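Local coordinates for FixG-related protein (Vibrio parahaemolyticus, PDB 2R39), which is of unknown function but probably takes part in membrane electron transport through 4Fe-4S clusters, this chain being its C-terminal immunoglobulin-like domain, at residues A[9-14]-A[106-111]; A[34-39]-A[74-79]; A[47-52]-A[97-102]; A[93-98]-A[110-115]. One frame throughout, in Å; residues are numbered along the deposited sequence.

Contact 1 (A[9-14]-A[106-111])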
loop_
_atom_site.group_PDB
_atom_site.type_symbol
_atom_site.label_atom_id
_atom_site.label_comp_id
_atom_site.label_asym_id
_atom_site.label_seq_id
_atom_site.Cartn_x
_atom_site.Cartn_y
_atom_site.Cartn_z
ATOM N N ASP A 9 -10.328 -16.691 -0.992
ATOM C CA ASP A 9 -9.607 -15.741 -1.836
ATOM C C ASP A 9 -8.312 -16.349 -2.339
ATOM O O ASP A 9 -7.643 -17.068 -1.582
ATOM C CB ASP A 9 -9.280 -14.478 -1.051
ATOM C CG ASP A 9 -10.505 -13.640 -0.732
ATOM O OD1 ASP A 9 -11.599 -13.885 -1.292
ATOM O OD2 ASP A 9 -10.353 -12.718 0.086
ATOM N N PRO A 10 -7.965 -16.085 -3.623
ATOM C CA PRO A 10 -6.697 -16.547 -4.204
ATOM C C PRO A 10 -5.479 -15.815 -3.648
ATOM O O PRO A 10 -4.355 -16.308 -3.745
ATOM C CB PRO A 10 -6.866 -16.252 -5.700
ATOM C CG PRO A 10 -7.842 -15.140 -5.763
ATOM C CD PRO A 10 -8.793 -15.375 -4.617
ATOM N N ALA A 11 -5.708 -14.646 -3.066
ATOM C CA ALA A 11 -4.637 -13.842 -2.500
ATOM C C ALA A 11 -5.120 -13.208 -1.221
ATOM O O ALA A 11 -6.328 -13.107 -0.990
ATOM C CB ALA A 11 -4.190 -12.746 -3.493
ATOM N N GLY A 12 -4.175 -12.760 -0.407
ATOM C CA GLY A 12 -4.507 -11.982 0.786
ATOM C C GLY A 12 -3.591 -10.779 0.872
ATOM O O GLY A 12 -2.475 -10.805 0.363
HETATM N N MSE A 13 -4.075 -9.711 1.490
HETATM C CA MSE A 13 -3.220 -8.598 1.828
HETATM C C MSE A 13 -3.713 -7.962 3.103
HETATM O O MSE A 13 -4.904 -7.793 3.292
HETATM C CB MSE A 13 -3.173 -7.542 0.714
HETATM C CG MSE A 13 -2.303 -6.338 1.092
HETATM SE SE MSE A 13 -2.075 -5.023 -0.315
HETATM C CE MSE A 13 -3.954 -4.457 -0.480
ATOM N N SER A 14 -2.778 -7.611 3.964
ATOM C CA SER A 14 -3.082 -6.777 5.107
ATOM C C SER A 14 -2.084 -5.637 5.131
ATOM O O SER A 14 -1.070 -5.659 4.424
ATOM C CB SER A 14 -3.103 -7.584 6.420
ATOM O OG SER A 14 -1.859 -8.195 6.668
ATOM N N PHE A 106 -8.909 -10.498 -9.722
ATOM C CA PHE A 106 -9.169 -10.397 -8.296
ATOM C C PHE A 106 -8.467 -9.155 -7.751
ATOM O O PHE A 106 -7.328 -8.855 -8.121
ATOM C CB PHE A 106 -8.665 -11.673 -7.591
ATOM C CG PHE A 106 -8.836 -11.664 -6.091
ATOM C CD1 PHE A 106 -10.100 -11.796 -5.514
ATOM C CD2 PHE A 106 -7.727 -11.559 -5.257
ATOM C CE1 PHE A 106 -10.263 -11.788 -4.113
ATOM C CE2 PHE A 106 -7.871 -11.556 -3.872
ATOM C CZ PHE A 106 -9.149 -11.662 -3.294
ATOM N N THR A 107 -9.164 -8.402 -6.903
ATOM C CA THR A 107 -8.510 -7.310 -6.186
ATOM C C THR A 107 -8.815 -7.455 -4.705
ATOM O O THR A 107 -9.844 -8.015 -4.338
ATOM C CB THR A 107 -8.963 -5.915 -6.677
ATOM O OG1 THR A 107 -10.357 -5.747 -6.387
ATOM C CG2 THR A 107 -8.738 -5.753 -8.171
ATOM N N ILE A 108 -7.898 -6.996 -3.863
ATOM C CA ILE A 108 -8.188 -6.822 -2.446
ATOM C C ILE A 108 -7.966 -5.355 -2.180
ATOM O O ILE A 108 -6.972 -4.798 -2.626
ATOM C CB ILE A 108 -7.202 -7.569 -1.516
ATOM C CG1 ILE A 108 -7.022 -9.016 -1.934
ATOM C CG2 ILE A 108 -7.670 -7.493 -0.038
ATOM C CD1 ILE A 108 -5.671 -9.519 -1.612
ATOM N N GLU A 109 -8.878 -4.745 -1.434
ATOM C CA GLU A 109 -8.737 -3.358 -1.014
ATOM C C GLU A 109 -8.606 -3.365 0.487
ATOM O O GLU A 109 -9.373 -4.041 1.178
ATOM C CB GLU A 109 -9.959 -2.518 -1.406
ATOM C CG GLU A 109 -10.207 -2.389 -2.915
ATOM C CD GLU A 109 -10.802 -3.645 -3.514
ATOM O OE1 GLU A 109 -11.570 -4.352 -2.816
ATOM O OE2 GLU A 109 -10.502 -3.942 -4.688
ATOM N N VAL A 110 -7.640 -2.610 0.997
ATOM C CA VAL A 110 -7.490 -2.452 2.443
ATOM C C VAL A 110 -7.432 -0.958 2.738
ATOM O O VAL A 110 -6.569 -0.238 2.210
ATOM C CB VAL A 110 -6.210 -3.173 2.975
ATOM C CG1 VAL A 110 -6.133 -3.080 4.502
ATOM C CG2 VAL A 110 -6.206 -4.652 2.553
ATOM N N GLU A 111 -8.338 -0.493 3.581
ATOM C CA GLU A 111 -8.392 0.910 3.888
ATOM C C GLU A 111 -7.312 1.270 4.887
ATOM O O GLU A 111 -7.033 0.498 5.784
ATOM C CB GLU A 111 -9.755 1.258 4.456
ATOM C CG GLU A 111 -9.942 2.733 4.593
ATOM C CD GLU A 111 -11.325 3.095 5.042
ATOM O OE1 GLU A 111 -12.296 2.857 4.278
ATOM O OE2 GLU A 111 -11.442 3.639 6.147
#

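Contact 2 (A[34-39]-A[74-79])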
loop_
_atom_site.group_PDB
_atom_site.type_symbol
_atom_site.label_atom_id
_atom_site.label_comp_id
_atom_site.label_asym_id
_atom_site.label_seq_id
_atom_site.Cartn_x
_atom_site.Cartn_y
_atom_site.Cartn_z
ATOM N N THR A 34 4.819 5.958 6.572
ATOM C CA THR A 34 5.331 4.605 6.311
ATOM C C THR A 34 4.312 3.505 6.628
ATOM O O THR A 34 3.483 3.636 7.545
ATOM C CB THR A 34 6.633 4.304 7.075
ATOM O OG1 THR A 34 6.406 4.449 8.483
ATOM C CG2 THR A 34 7.765 5.230 6.628
ATOM N N TYR A 35 4.410 2.421 5.859
ATOM C CA TYR A 35 3.486 1.292 5.892
ATOM C C TYR A 35 4.239 -0.017 5.695
ATOM O O TYR A 35 5.322 -0.035 5.102
ATOM C CB TYR A 35 2.458 1.403 4.754
ATOM C CG TYR A 35 1.726 2.724 4.697
ATOM C CD1 TYR A 35 0.515 2.899 5.360
ATOM C CD2 TYR A 35 2.252 3.807 3.982
ATOM C CE1 TYR A 35 -0.168 4.133 5.307
ATOM C CE2 TYR A 35 1.587 5.033 3.934
ATOM C CZ TYR A 35 0.383 5.188 4.596
ATOM O OH TYR A 35 -0.277 6.395 4.531
ATOM N N THR A 36 3.646 -1.112 6.164
ATOM C CA THR A 36 4.072 -2.446 5.742
ATOM C C THR A 36 2.882 -3.216 5.179
ATOM O O THR A 36 1.858 -3.390 5.854
ATOM C CB THR A 36 4.731 -3.220 6.892
ATOM O OG1 THR A 36 5.812 -2.440 7.411
ATOM C CG2 THR A 36 5.276 -4.564 6.404
ATOM N N LEU A 37 3.009 -3.642 3.926
ATOM C CA LEU A 37 2.014 -4.516 3.312
ATOM C C LEU A 37 2.399 -5.980 3.540
ATOM O O LEU A 37 3.545 -6.345 3.356
ATOM C CB LEU A 37 1.884 -4.237 1.807
ATOM C CG LEU A 37 1.686 -2.805 1.292
ATOM C CD1 LEU A 37 1.365 -2.803 -0.221
ATOM C CD2 LEU A 37 0.628 -2.058 2.039
ATOM N N LYS A 38 1.438 -6.802 3.952
ATOM C CA LYS A 38 1.623 -8.254 4.012
ATOM C C LYS A 38 0.776 -8.892 2.921
ATOM O O LYS A 38 -0.435 -8.692 2.873
ATOM C CB LYS A 38 1.208 -8.792 5.384
ATOM C CG LYS A 38 1.301 -10.316 5.528
ATOM C CD LYS A 38 0.868 -10.795 6.922
ATOM C CE LYS A 38 1.886 -10.413 7.995
ATOM N NZ LYS A 38 1.544 -10.915 9.376
ATOM N N VAL A 39 1.416 -9.645 2.036
ATOM C CA VAL A 39 0.733 -10.225 0.892
ATOM C C VAL A 39 0.901 -11.740 0.901
ATOM O O VAL A 39 1.994 -12.246 1.121
ATOM C CB VAL A 39 1.278 -9.637 -0.444
ATOM C CG1 VAL A 39 0.763 -10.421 -1.640
ATOM C CG2 VAL A 39 0.933 -8.149 -0.581
ATOM N N VAL A 74 4.385 -15.903 1.820
ATOM C CA VAL A 74 3.975 -14.690 2.520
ATOM C C VAL A 74 5.096 -13.660 2.371
ATOM O O VAL A 74 6.239 -13.921 2.756
ATOM C CB VAL A 74 3.681 -14.964 4.021
ATOM C CG1 VAL A 74 3.282 -13.692 4.742
ATOM C CG2 VAL A 74 2.595 -16.001 4.169
ATOM N N LEU A 75 4.765 -12.509 1.785
ATOM C CA LEU A 75 5.725 -11.424 1.602
ATOM C C LEU A 75 5.453 -10.250 2.546
ATOM O O LEU A 75 4.307 -9.904 2.827
ATOM C CB LEU A 75 5.716 -10.921 0.151
ATOM C CG LEU A 75 6.241 -11.799 -0.987
ATOM C CD1 LEU A 75 6.043 -11.075 -2.322
ATOM C CD2 LEU A 75 7.704 -12.133 -0.792
ATOM N N ASN A 76 6.529 -9.627 3.002
ATOM C CA ASN A 76 6.455 -8.501 3.907
ATOM C C ASN A 76 7.066 -7.284 3.230
ATOM O O ASN A 76 8.262 -7.285 2.914
ATOM C CB ASN A 76 7.206 -8.829 5.188
ATOM C CG ASN A 76 6.866 -7.893 6.306
ATOM O OD1 ASN A 76 7.715 -7.129 6.779
ATOM N ND2 ASN A 76 5.617 -7.943 6.751
ATOM N N LEU A 77 6.249 -6.257 2.999
ATOM C CA LEU A 77 6.648 -5.163 2.120
ATOM C C LEU A 77 6.600 -3.777 2.757
ATOM O O LEU A 77 5.564 -3.093 2.701
ATOM C CB LEU A 77 5.826 -5.188 0.820
ATOM C CG LEU A 77 5.699 -6.517 0.065
ATOM C CD1 LEU A 77 4.698 -6.422 -1.058
ATOM C CD2 LEU A 77 7.062 -7.015 -0.460
ATOM N N PRO A 78 7.728 -3.351 3.358
ATOM C CA PRO A 78 7.882 -2.003 3.880
ATOM C C PRO A 78 7.881 -0.980 2.743
ATOM O O PRO A 78 8.483 -1.213 1.693
ATOM C CB PRO A 78 9.259 -2.045 4.559
ATOM C CG PRO A 78 9.976 -3.128 3.884
ATOM C CD PRO A 78 8.952 -4.152 3.556
HETATM N N MSE A 79 7.207 0.143 2.952
HETATM C CA MSE A 79 7.114 1.170 1.921
HETATM C C MSE A 79 6.748 2.502 2.550
HETATM O O MSE A 79 6.443 2.577 3.742
HETATM C CB MSE A 79 6.028 0.791 0.913
HETATM C CG MSE A 79 4.628 0.708 1.548
HETATM SE SE MSE A 79 3.277 0.606 0.192
HETATM C CE MSE A 79 3.510 2.374 -0.618
#

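Contact 3 (A[47-52]-A[97-102])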
loop_
_atom_site.group_PDB
_atom_site.type_symbol
_atom_site.label_atom_id
_atom_site.label_comp_id
_atom_site.label_asym_id
_atom_site.label_seq_id
_atom_site.Cartn_x
_atom_site.Cartn_y
_atom_site.Cartn_z
ATOM N N GLN A 47 2.022 -16.244 -8.811
ATOM C CA GLN A 47 1.128 -15.178 -9.248
ATOM C C GLN A 47 1.853 -13.823 -9.297
ATOM O O GLN A 47 2.879 -13.652 -8.643
ATOM C CB GLN A 47 -0.108 -15.108 -8.329
ATOM C CG GLN A 47 -0.865 -16.454 -8.128
ATOM C CD GLN A 47 -1.583 -16.957 -9.372
ATOM O OE1 GLN A 47 -1.730 -16.237 -10.362
ATOM N NE2 GLN A 47 -2.032 -18.219 -9.328
ATOM N N GLU A 48 1.314 -12.874 -10.073
ATOM C CA GLU A 48 1.849 -11.501 -10.162
ATOM C C GLU A 48 0.792 -10.524 -9.709
ATOM O O GLU A 48 -0.344 -10.575 -10.175
ATOM C CB GLU A 48 2.322 -11.109 -11.590
ATOM C CG GLU A 48 2.709 -9.583 -11.715
ATOM C CD GLU A 48 3.127 -9.093 -13.123
ATOM O OE1 GLU A 48 4.069 -9.665 -13.687
ATOM O OE2 GLU A 48 2.522 -8.105 -13.639
ATOM N N TYR A 49 1.172 -9.628 -8.808
ATOM C CA TYR A 49 0.245 -8.625 -8.267
ATOM C C TYR A 49 0.758 -7.203 -8.558
ATOM O O TYR A 49 1.963 -6.984 -8.618
ATOM C CB TYR A 49 0.028 -8.830 -6.753
ATOM C CG TYR A 49 -0.309 -10.264 -6.344
ATOM C CD1 TYR A 49 -1.457 -10.896 -6.808
ATOM C CD2 TYR A 49 0.518 -10.982 -5.483
ATOM C CE1 TYR A 49 -1.773 -12.215 -6.423
ATOM C CE2 TYR A 49 0.200 -12.297 -5.086
ATOM C CZ TYR A 49 -0.944 -12.906 -5.566
ATOM O OH TYR A 49 -1.255 -14.214 -5.198
ATOM N N ASN A 50 -0.157 -6.261 -8.777
ATOM C CA ASN A 50 0.191 -4.843 -8.761
ATOM C C ASN A 50 -0.336 -4.292 -7.438
ATOM O O ASN A 50 -1.404 -4.714 -6.958
ATOM C CB ASN A 50 -0.493 -4.054 -9.877
ATOM C CG ASN A 50 0.195 -4.173 -11.259
ATOM O OD1 ASN A 50 1.376 -4.503 -11.403
ATOM N ND2 ASN A 50 -0.574 -3.834 -12.292
ATOM N N LEU A 51 0.387 -3.320 -6.893
ATOM C CA LEU A 51 0.018 -2.662 -5.648
ATOM C C LEU A 51 -0.137 -1.195 -5.953
ATOM O O LEU A 51 0.694 -0.598 -6.649
ATOM C CB LEU A 51 1.065 -2.885 -4.559
ATOM C CG LEU A 51 1.489 -4.345 -4.320
ATOM C CD1 LEU A 51 2.770 -4.378 -3.539
ATOM C CD2 LEU A 51 0.397 -5.186 -3.605
ATOM N N ASP A 52 -1.214 -0.627 -5.431
ATOM C CA ASP A 52 -1.609 0.757 -5.714
ATOM C C ASP A 52 -2.205 1.392 -4.485
ATOM O O ASP A 52 -2.453 0.711 -3.514
ATOM C CB ASP A 52 -2.652 0.769 -6.839
ATOM C CG ASP A 52 -2.019 0.594 -8.185
ATOM O OD1 ASP A 52 -1.372 1.571 -8.649
ATOM O OD2 ASP A 52 -2.151 -0.519 -8.761
ATOM N N PHE A 97 -5.197 0.839 0.016
ATOM C CA PHE A 97 -4.227 0.083 -0.740
ATOM C C PHE A 97 -4.946 -1.021 -1.507
ATOM O O PHE A 97 -5.919 -1.639 -1.008
ATOM C CB PHE A 97 -3.182 -0.492 0.190
ATOM C CG PHE A 97 -2.271 0.552 0.782
ATOM C CD1 PHE A 97 -1.214 1.063 0.044
ATOM C CD2 PHE A 97 -2.471 1.007 2.084
ATOM C CE1 PHE A 97 -0.361 2.022 0.587
ATOM C CE2 PHE A 97 -1.623 1.964 2.632
ATOM C CZ PHE A 97 -0.571 2.472 1.877
ATOM N N ILE A 98 -4.500 -1.247 -2.738
ATOM C CA ILE A 98 -5.211 -2.153 -3.598
ATOM C C ILE A 98 -4.227 -3.150 -4.151
ATOM O O ILE A 98 -3.198 -2.759 -4.717
ATOM C CB ILE A 98 -5.959 -1.383 -4.698
ATOM C CG1 ILE A 98 -6.986 -0.428 -4.042
ATOM C CG2 ILE A 98 -6.633 -2.361 -5.706
ATOM C CD1 ILE A 98 -7.238 0.822 -4.835
ATOM N N LEU A 99 -4.523 -4.431 -3.947
ATOM C CA LEU A 99 -3.745 -5.482 -4.587
ATOM C C LEU A 99 -4.552 -5.943 -5.803
ATOM O O LEU A 99 -5.724 -6.294 -5.682
ATOM C CB LEU A 99 -3.486 -6.652 -3.612
ATOM C CG LEU A 99 -2.765 -7.855 -4.243
ATOM C CD1 LEU A 99 -1.951 -8.603 -3.205
ATOM C CD2 LEU A 99 -3.745 -8.793 -4.923
ATOM N N THR A 100 -3.932 -5.904 -6.967
ATOM C CA THR A 100 -4.564 -6.372 -8.183
ATOM C C THR A 100 -3.844 -7.627 -8.670
ATOM O O THR A 100 -2.647 -7.590 -8.928
ATOM C CB THR A 100 -4.527 -5.290 -9.280
ATOM O OG1 THR A 100 -5.211 -4.123 -8.801
ATOM C CG2 THR A 100 -5.218 -5.790 -10.565
ATOM N N ASP A 101 -4.596 -8.724 -8.755
ATOM C CA ASP A 101 -4.142 -10.008 -9.310
ATOM C C ASP A 101 -4.967 -10.177 -10.565
ATOM O O ASP A 101 -6.060 -10.764 -10.511
ATOM C CB ASP A 101 -4.469 -11.138 -8.313
ATOM C CG ASP A 101 -4.171 -12.559 -8.850
ATOM O OD1 ASP A 101 -3.991 -12.783 -10.062
ATOM O OD2 ASP A 101 -4.152 -13.480 -8.012
ATOM N N LYS A 102 -4.484 -9.623 -11.674
ATOM C CA LYS A 102 -5.171 -9.738 -12.972
ATOM C C LYS A 102 -5.497 -11.173 -13.415
ATOM O O LYS A 102 -6.582 -11.420 -13.939
ATOM C CB LYS A 102 -4.375 -9.035 -14.085
ATOM C CG LYS A 102 -3.038 -9.672 -14.440
ATOM C CD LYS A 102 -2.253 -8.776 -15.412
ATOM C CE LYS A 102 -2.470 -9.182 -16.875
ATOM N NZ LYS A 102 -2.349 -8.016 -17.809
HETATM O O HOH W 1 -1.088 -13.654 -11.156
HETATM O O HOH W 2 -1.980 -8.849 -11.494
HETATM O O HOH W 3 -3.299 -15.133 -6.200
HETATM O O HOH W 4 -3.493 -2.536 -7.585
#

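Contact 4 (A[93-98]-A[110-115])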
loop_
_atom_site.group_PDB
_atom_site.type_symbol
_atom_site.label_atom_id
_atom_site.label_comp_id
_atom_site.label_asym_id
_atom_site.label_seq_id
_atom_site.Cartn_x
_atom_site.Cartn_y
_atom_site.Cartn_z
ATOM N N THR A 93 -6.289 11.948 5.547
ATOM C CA THR A 93 -6.867 11.462 4.319
ATOM C C THR A 93 -7.142 9.951 4.400
ATOM O O THR A 93 -6.241 9.158 4.747
ATOM C CB THR A 93 -5.930 11.774 3.137
ATOM O OG1 THR A 93 -5.587 13.171 3.158
ATOM C CG2 THR A 93 -6.587 11.457 1.803
ATOM N N THR A 94 -8.375 9.553 4.063
ATOM C CA THR A 94 -8.690 8.133 3.870
ATOM C C THR A 94 -8.125 7.640 2.563
ATOM O O THR A 94 -8.320 8.269 1.516
ATOM C CB THR A 94 -10.221 7.868 3.893
ATOM O OG1 THR A 94 -10.707 8.252 5.167
ATOM C CG2 THR A 94 -10.518 6.361 3.723
ATOM N N ILE A 95 -7.384 6.527 2.627
ATOM C CA ILE A 95 -6.795 5.935 1.446
ATOM C C ILE A 95 -7.135 4.450 1.450
ATOM O O ILE A 95 -7.571 3.920 2.472
ATOM C CB ILE A 95 -5.238 6.158 1.394
ATOM C CG1 ILE A 95 -4.559 5.556 2.644
ATOM C CG2 ILE A 95 -4.903 7.700 1.290
ATOM C CD1 ILE A 95 -2.995 5.436 2.584
ATOM N N GLN A 96 -6.932 3.793 0.314
ATOM C CA GLN A 96 -7.036 2.350 0.238
ATOM C C GLN A 96 -5.836 1.878 -0.511
ATOM O O GLN A 96 -5.510 2.439 -1.570
ATOM C CB GLN A 96 -8.203 1.942 -0.643
ATOM C CG GLN A 96 -9.526 1.788 0.021
ATOM C CD GLN A 96 -10.522 1.309 -1.000
ATOM O OE1 GLN A 96 -10.291 1.457 -2.214
ATOM N NE2 GLN A 96 -11.597 0.705 -0.541
ATOM N N PHE A 97 -5.197 0.839 0.016
ATOM C CA PHE A 97 -4.227 0.083 -0.740
ATOM C C PHE A 97 -4.946 -1.021 -1.507
ATOM O O PHE A 97 -5.919 -1.639 -1.008
ATOM C CB PHE A 97 -3.182 -0.492 0.190
ATOM C CG PHE A 97 -2.271 0.552 0.782
ATOM C CD1 PHE A 97 -1.214 1.063 0.044
ATOM C CD2 PHE A 97 -2.471 1.007 2.084
ATOM C CE1 PHE A 97 -0.361 2.022 0.587
ATOM C CE2 PHE A 97 -1.623 1.964 2.632
ATOM C CZ PHE A 97 -0.571 2.472 1.877
ATOM N N ILE A 98 -4.500 -1.247 -2.738
ATOM C CA ILE A 98 -5.211 -2.153 -3.598
ATOM C C ILE A 98 -4.227 -3.150 -4.151
ATOM O O ILE A 98 -3.198 -2.759 -4.717
ATOM C CB ILE A 98 -5.959 -1.383 -4.698
ATOM C CG1 ILE A 98 -6.986 -0.428 -4.042
ATOM C CG2 ILE A 98 -6.633 -2.361 -5.706
ATOM C CD1 ILE A 98 -7.238 0.822 -4.835
ATOM N N VAL A 110 -7.640 -2.610 0.997
ATOM C CA VAL A 110 -7.490 -2.452 2.443
ATOM C C VAL A 110 -7.432 -0.958 2.738
ATOM O O VAL A 110 -6.569 -0.238 2.210
ATOM C CB VAL A 110 -6.210 -3.173 2.975
ATOM C CG1 VAL A 110 -6.133 -3.080 4.502
ATOM C CG2 VAL A 110 -6.206 -4.652 2.553
ATOM N N GLU A 111 -8.338 -0.493 3.581
ATOM C CA GLU A 111 -8.392 0.910 3.888
ATOM C C GLU A 111 -7.312 1.270 4.887
ATOM O O GLU A 111 -7.033 0.498 5.784
ATOM C CB GLU A 111 -9.755 1.258 4.456
ATOM C CG GLU A 111 -9.942 2.733 4.593
ATOM C CD GLU A 111 -11.325 3.095 5.042
ATOM O OE1 GLU A 111 -12.296 2.857 4.278
ATOM O OE2 GLU A 111 -11.442 3.639 6.147
ATOM N N SER A 112 -6.727 2.463 4.748
ATOM C CA SER A 112 -5.736 2.937 5.707
ATOM C C SER A 112 -5.835 4.463 5.778
ATOM O O SER A 112 -6.844 5.038 5.384
ATOM C CB SER A 112 -4.334 2.474 5.264
ATOM O OG SER A 112 -3.339 2.852 6.200
ATOM N N ARG A 113 -4.785 5.125 6.244
ATOM C CA ARG A 113 -4.855 6.579 6.424
ATOM C C ARG A 113 -3.577 7.232 5.945
ATOM O O ARG A 113 -2.532 6.626 6.056
ATOM C CB ARG A 113 -5.035 6.912 7.905
ATOM C CG ARG A 113 -6.350 6.406 8.553
ATOM C CD ARG A 113 -7.580 7.175 8.070
ATOM N NE ARG A 113 -8.796 6.706 8.744
ATOM C CZ ARG A 113 -9.610 5.780 8.269
ATOM N NH1 ARG A 113 -9.335 5.185 7.110
ATOM N NH2 ARG A 113 -10.662 5.411 8.990
ATOM N N PHE A 114 -3.670 8.453 5.405
ATOM C CA PHE A 114 -2.479 9.285 5.222
ATOM C C PHE A 114 -2.682 10.500 6.107
ATOM O O PHE A 114 -3.698 11.197 5.990
ATOM C CB PHE A 114 -2.238 9.736 3.765
ATOM C CG PHE A 114 -0.904 10.458 3.586
ATOM C CD1 PHE A 114 0.250 9.747 3.268
ATOM C CD2 PHE A 114 -0.792 11.834 3.824
ATOM C CE1 PHE A 114 1.488 10.406 3.145
ATOM C CE2 PHE A 114 0.438 12.487 3.700
ATOM C CZ PHE A 114 1.567 11.776 3.375
ATOM N N ILE A 115 -1.718 10.745 6.987
ATOM C CA ILE A 115 -1.864 11.761 8.026
ATOM C C ILE A 115 -0.652 12.689 8.034
ATOM O O ILE A 115 0.500 12.231 8.052
ATOM C CB ILE A 115 -2.126 11.112 9.420
ATOM C CG1 ILE A 115 -3.291 10.109 9.330
ATOM C CG2 ILE A 115 -2.428 12.181 10.514
ATOM C CD1 ILE A 115 -3.529 9.302 10.611
HETATM O O HOH W 5 -3.923 14.048 4.723
HETATM O O HOH W 6 -12.725 1.184 2.437
#

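Contact 1 (A[9-14]-A[106-111])
Strands 11-14 and 106-111 run nearly parallel, 14° apart, and with 7.4 Å between their axes they meet through side chains and not as a bonded pair. At the N-terminal end the Phe106 ring takes Pro10 on one face: CD of Pro10 sits 3.7 Å from the ring centroid and only 3° off the normal, a CH-pi contact. CG of Asp9 comes obliquely to CZ of the same ring, at 3.5 Å. These are the edge strands of two different sheets in an immunoglobulin-like sandwich; strand 11-17 bonds to 31-41, strand 106-115 to 92-101, and the contact closes one flank between them. Further along, CD1 of Ile108 reaches over to the Gly12-Met13 peptide, 3.5 Å from Met13 N, and also meets CB of Ala11. The selenomethionine Met13 has CG anti to the backbone N (chi1 178°) and bends at chi3, which turns its CE to CG2 of Val110 at 3.8 Å; inward it also packs on Leu99.

Contact 2 (A[34-39]-A[74-79])
Tyr35, Leu37 and Val39 pair with Met79, Leu77 and Leu75 through six backbone hydrogen bonds, two for each pair, in a regular antiparallel ladder whose axes approach to 4.4 Å. The shortest of the six is Leu77 N to Leu37 O, 2.7 Å. Its return bond, Leu37 N to Leu77 O at 2.9 Å, comes from above the carbonyl plane, 46° out of it. CA-H...O contacts from Thr36, Lys38 and Pro78 fill in between the pairs, and Val74 and Thr34 add one at either end.

Apolar contacts gather on the face that carries Tyr35, Leu37, Val39, Leu75, Leu77 and Met79. The selenomethionine Met79 has CG between its backbone N and carbonyl carbon (chi1 62°), and the bend at chi3 brings SE to CG of Leu37 at 3.9 Å. Closer to the backbone, CG of Met79 meets CB of Tyr35, also at 3.9 Å. CG2 of Val39 and CD1 of Leu77 touch more distantly, at 4.2 Å.

On the other, more exposed face, CG2 of Thr36 rests against the Asn76 amide, 3.4 Å from ND2, while CG of Lys38 lies near CG1 of Val74.

These are the two central strands of their sheet: strand 11-17 flanks 31-41 and strand 60-62 flanks 74-83. Across the sandwich, Leu37 packs on Leu51 and Phe97, and Tyr35 meets Phe97 edge-to-face while its OH bonds to Arg113 O.

Contact 3 (A[47-52]-A[97-102])
The Tyr49 ring has CD1 of Leu99 over one face, 3.9 Å above the plane and offset toward the rim, while CD2 of Leu99 reaches the ring's CD1 at 3.6 Å. At the edge stands Asp101, whose OD2 comes within 3.1 Å of Tyr49 CE1, its carboxylate plane turned 70° from the ring. CG of Asp101 is anti to the backbone N (chi1 174°), which carries the carboxylate along that ring edge. Water 3 lies in the ring plane and joins Tyr49 OH to Asp101 OD2, donating to the carboxylate; Asn104 ND2 also bonds OD2, and Ser103 OG bonds the other oxygen, OD1.

Strands 47-52 and 97-101 are antiparallel neighbours in the middle of the second sheet of the immunoglobulin-like sandwich, with Tyr49, Leu51 and Leu99 turned toward the opposing sheet. Asn50 and Thr100 exchange two bonds of 2.8 Å, both in the carbonyl planes, and Asp52 and Ile98 exchange two more. On the opposite face, water 4 lies within bonding distance of Asp52 OD2, Ile98 O and Thr100 OG1, more acceptors than its protons may serve. Beyond Asp101, where the chains part, water 2 donates to Glu48 O, at 2.7 Å, and to Thr100 O, and accepts from Lys102 N.

Contact 4 (A[93-98]-A[110-115])
Ile95 and Ser112 lie at the middle of this antiparallel pair and hold its tightly packed part. CG1 of Ile95 sits between the backbone N and carbonyl carbon (chi1 58°), a torsion that lays it against the backbone opposite, 3.6 Å from Ser112 C, with CD1 reaching Arg113 O. CG2 of Ile95 meets CB of Phe114, and CB of Ser112 comes to the edge of the Phe97 ring, 3.8 Å from CE2. Behind them six backbone bonds join Thr93 to Phe114, Ile95 to Ser112 and Phe97 to Val110; the longest, Ile95 N to Ser112 O at 3.2 Å, arrives from above the carbonyl plane. Tyr35, Leu56 and Leu81 pack on this face.

The outer face is looser and polar. Arg113 folds back at chi2, and its NH1 makes a 2.8 Å salt bridge to Glu111 OE2 on the anti side of the carboxylate. The same NH1 bonds Ser112 O from the opposite face of that carbonyl to Ile95 N, so the oxygen is gripped from both sides. Thr94 lies alongside, OG1 over one face of the guanidinium and CG2 at 3.6 Å from Glu111 CD. Water 6 bridges Gln96 NE2 and Glu111 OE1.

The two strands form the C-terminal beta hairpin of an immunoglobulin-like sandwich, mostly apolar toward the other sheet and charged outside.

In the fold
Contacts 3 and 4 build up one sheet, with strand 92-101 in common and Phe97 and Ile98 in both; contact 2 is the central pairing of the other sheet. Contact 1 differs in kind: it joins edge strands of the two sheets at the surface, by side-chain packing with no backbone pairing, and shares Val110 and Glu111 with contact 4. Contacts 2, 3 and 4 are partly buried ladders with largely apolar inner faces, which meet across the sandwich: Leu77 on Leu51, Val39 on Leu99, Tyr35 on Phe97. Their outer faces vary, from threonine, lysine and asparagine in contact 2 to bridging water in contact 3 and a salt bridge in contact 4.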